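Local structure of S-adenosyl-L-methionine methyl transferase (Ruegeria pomeroyi DSS-3, 3IHT) at residues Cys29-Ile34 with Tyr55-Gln60. The protein binds S-adenosylmethionine and, judging by its family, probably transfers its methyl group to an acceptor. Numbering follows the deposited sequence. Where two conformers were deposited one is given.
Sequences CLEHAI and YHHLRQ
E31 meets H57 carboxylate to imidazole across two helices of a Rossmann-like methyltransferase fold, helix 15-36 and helix 53-61. Their short segments run in roughly the same direction, with axes 10.9 Å from each other at closest approach. That spacing is bridged by side chains alone: a polar pair and a leucine-isoleucine patch.

In the polar pair, H57 NE2 donates to E31 OE2 at 2.7 Å. The N-H...O angle of 142° shows a bent bond, yet the two flat groups are almost coplanar, their planes 5° apart, although the side chains themselves cross at about a right angle; the oxygen receives the proton on its anti lone pair. E31 gets there by running extended beyond CG, which carries the carboxylate to the edge of the imidazole. The other ring nitrogen, ND1, is hydrogen-bonded to S14 OG of the second subunit, so bonds at both nitrogens fix the ring's rotation and tie this helix pair to the dimer interface; H61 stacks on the same ring. With an alanine at the position of E31, the NE2 of the buried H57 would probably lose this acceptor and the ring would be less firmly fixed in rotation.

The apolar patch centres on L58, whose CD2 branch reaches both neighbours. L30, pointing toward the opposite helix, presents CD1 at 4.2 Å from L58 CD2, and also touches T54, a residue of the S-adenosylmethionine site. I34 lies oblique to L58; its CG1 branch is anti to the carbonyl carbon and near-extended beyond, bringing I34 CD1 to 3.9 Å from L58 CD2.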
loop_
_atom_site.group_PDB
_atom_site.type_symbol
_atom_site.label_atom_id
_atom_site.label_comp_id
_atom_site.label_asym_id
_atom_site.label_seq_id
_atom_site.Cartn_x
_atom_site.Cartn_y
_atom_site.Cartn_z
ATOM N N CYS A 29 -0.860 -12.591 9.270
ATOM C CA CYS A 29 -1.527 -12.580 10.584
ATOM C C CYS A 29 -3.008 -12.888 10.472
ATOM O O CYS A 29 -3.550 -13.661 11.257
ATOM C CB CYS A 29 -1.281 -11.265 11.307
ATOM S SG CYS A 29 0.420 -11.119 11.891
ATOM N N LEU A 30 -3.681 -12.293 9.484
ATOM C CA LEU A 30 -5.112 -12.580 9.314
ATOM C C LEU A 30 -5.407 -14.006 8.900
ATOM O O LEU A 30 -6.323 -14.621 9.432
ATOM C CB LEU A 30 -5.779 -11.623 8.329
ATOM C CG LEU A 30 -5.900 -10.209 8.896
ATOM C CD1 LEU A 30 -6.398 -9.226 7.818
ATOM C CD2 LEU A 30 -6.808 -10.137 10.132
ATOM N N GLU A 31 -4.633 -14.559 7.967
ATOM C CA GLU A 31 -4.848 -15.940 7.562
ATOM C C GLU A 31 -4.615 -16.897 8.741
ATOM O O GLU A 31 -5.411 -17.815 8.990
ATOM C CB GLU A 31 -4.002 -16.286 6.332
ATOM C CG GLU A 31 -4.555 -15.612 5.049
ATOM C CD GLU A 31 -3.778 -15.902 3.795
ATOM O OE1 GLU A 31 -2.980 -16.849 3.798
ATOM O OE2 GLU A 31 -3.931 -15.165 2.797
ATOM N N HIS A 32 -3.576 -16.612 9.513
ATOM C CA HIS A 32 -3.283 -17.379 10.716
ATOM C C HIS A 32 -4.437 -17.250 11.727
ATOM O O HIS A 32 -4.921 -18.252 12.247
ATOM C CB HIS A 32 -1.963 -16.898 11.333
ATOM C CG HIS A 32 -1.601 -17.571 12.620
ATOM N ND1 HIS A 32 -1.343 -18.926 12.717
ATOM C CD2 HIS A 32 -1.449 -17.069 13.871
ATOM C CE1 HIS A 32 -1.060 -19.227 13.975
ATOM N NE2 HIS A 32 -1.088 -18.114 14.688
ATOM N N ALA A 33 -4.868 -16.012 11.970
ATOM C CA ALA A 33 -5.917 -15.732 12.960
ATOM C C ALA A 33 -7.262 -16.376 12.578
ATOM O O ALA A 33 -7.947 -16.933 13.443
ATOM C CB ALA A 33 -6.072 -14.237 13.218
ATOM N N ILE A 34 -7.607 -16.356 11.279
ATOM C CA ILE A 34 -8.822 -17.012 10.802
ATOM C C ILE A 34 -8.757 -18.523 11.093
ATOM O O ILE A 34 -9.697 -19.118 11.643
ATOM C CB ILE A 34 -9.083 -16.752 9.267
ATOM C CG1 ILE A 34 -9.436 -15.276 9.028
ATOM C CG2 ILE A 34 -10.182 -17.735 8.719
ATOM C CD1 ILE A 34 -9.264 -14.817 7.545
ATOM N N TYR A 55 -10.496 -5.958 3.932
ATOM C CA TYR A 55 -11.882 -6.436 3.947
ATOM C C TYR A 55 -12.108 -7.449 2.798
ATOM O O TYR A 55 -12.690 -8.514 2.998
ATOM C CB TYR A 55 -12.860 -5.284 3.872
ATOM C CG TYR A 55 -14.301 -5.772 3.750
ATOM C CD1 TYR A 55 -14.905 -6.552 4.746
ATOM C CD2 TYR A 55 -15.058 -5.392 2.665
ATOM C CE1 TYR A 55 -16.251 -7.033 4.601
ATOM C CE2 TYR A 55 -16.395 -5.845 2.486
ATOM C CZ TYR A 55 -16.986 -6.651 3.472
ATOM O OH TYR A 55 -18.298 -7.074 3.280
ATOM N N HIS A 56 -11.636 -7.121 1.619
ATOM C CA HIS A 56 -11.744 -8.004 0.462
ATOM C C HIS A 56 -11.069 -9.339 0.743
ATOM O O HIS A 56 -11.600 -10.398 0.406
ATOM C CB HIS A 56 -11.112 -7.348 -0.759
ATOM C CG HIS A 56 -11.412 -8.049 -2.060
ATOM N ND1 HIS A 56 -10.582 -9.006 -2.601
ATOM C CD2 HIS A 56 -12.457 -7.933 -2.918
ATOM C CE1 HIS A 56 -11.092 -9.441 -3.744
ATOM N NE2 HIS A 56 -12.236 -8.809 -3.953
ATOM N N HIS A 57 -9.898 -9.274 1.379
ATOM C CA HIS A 57 -9.150 -10.477 1.758
ATOM C C HIS A 57 -9.941 -11.328 2.754
ATOM O O HIS A 57 -10.038 -12.554 2.592
ATOM C CB HIS A 57 -7.783 -10.094 2.352
ATOM C CG HIS A 57 -6.793 -11.211 2.311
ATOM N ND1 HIS A 57 -6.139 -11.568 1.146
ATOM C CD2 HIS A 57 -6.385 -12.082 3.266
ATOM C CE1 HIS A 57 -5.336 -12.585 1.404
ATOM N NE2 HIS A 57 -5.479 -12.930 2.675
ATOM N N LEU A 58 -10.522 -10.688 3.766
ATOM C CA LEU A 58 -11.347 -11.382 4.741
ATOM C C LEU A 58 -12.537 -12.070 4.073
ATOM O O LEU A 58 -12.850 -13.218 4.391
ATOM C CB LEU A 58 -11.855 -10.436 5.837
ATOM C CG LEU A 58 -10.801 -9.910 6.838
ATOM C CD1 LEU A 58 -11.430 -8.813 7.735
ATOM C CD2 LEU A 58 -10.237 -11.033 7.680
ATOM N N ARG A 59 -13.186 -11.366 3.150
ATOM C CA ARG A 59 -14.338 -11.936 2.448
ATOM C C ARG A 59 -13.948 -13.214 1.703
ATOM O O ARG A 59 -14.745 -14.140 1.610
ATOM C CB ARG A 59 -14.960 -10.925 1.478
ATOM C CG ARG A 59 -15.610 -9.713 2.124
ATOM C CD ARG A 59 -16.328 -8.864 1.075
ATOM N NE ARG A 59 -17.244 -9.653 0.237
ATOM C CZ ARG A 59 -18.558 -9.729 0.408
ATOM N NH1 ARG A 59 -19.147 -9.041 1.367
ATOM N NH2 ARG A 59 -19.294 -10.477 -0.412
ATOM N N GLN A 60 -12.731 -13.270 1.165
ATOM C CA GLN A 60 -12.243 -14.439 0.436
ATOM C C GLN A 60 -11.886 -15.614 1.373
ATOM O O GLN A 60 -12.063 -16.788 1.014
ATOM C CB GLN A 60 -11.027 -14.047 -0.420
ATOM C CG GLN A 60 -10.505 -15.135 -1.350
ATOM C CD GLN A 60 -9.557 -14.602 -2.432
ATOM O OE1 GLN A 60 -9.824 -13.580 -3.064
ATOM N NE2 GLN A 60 -8.485 -15.322 -2.673
#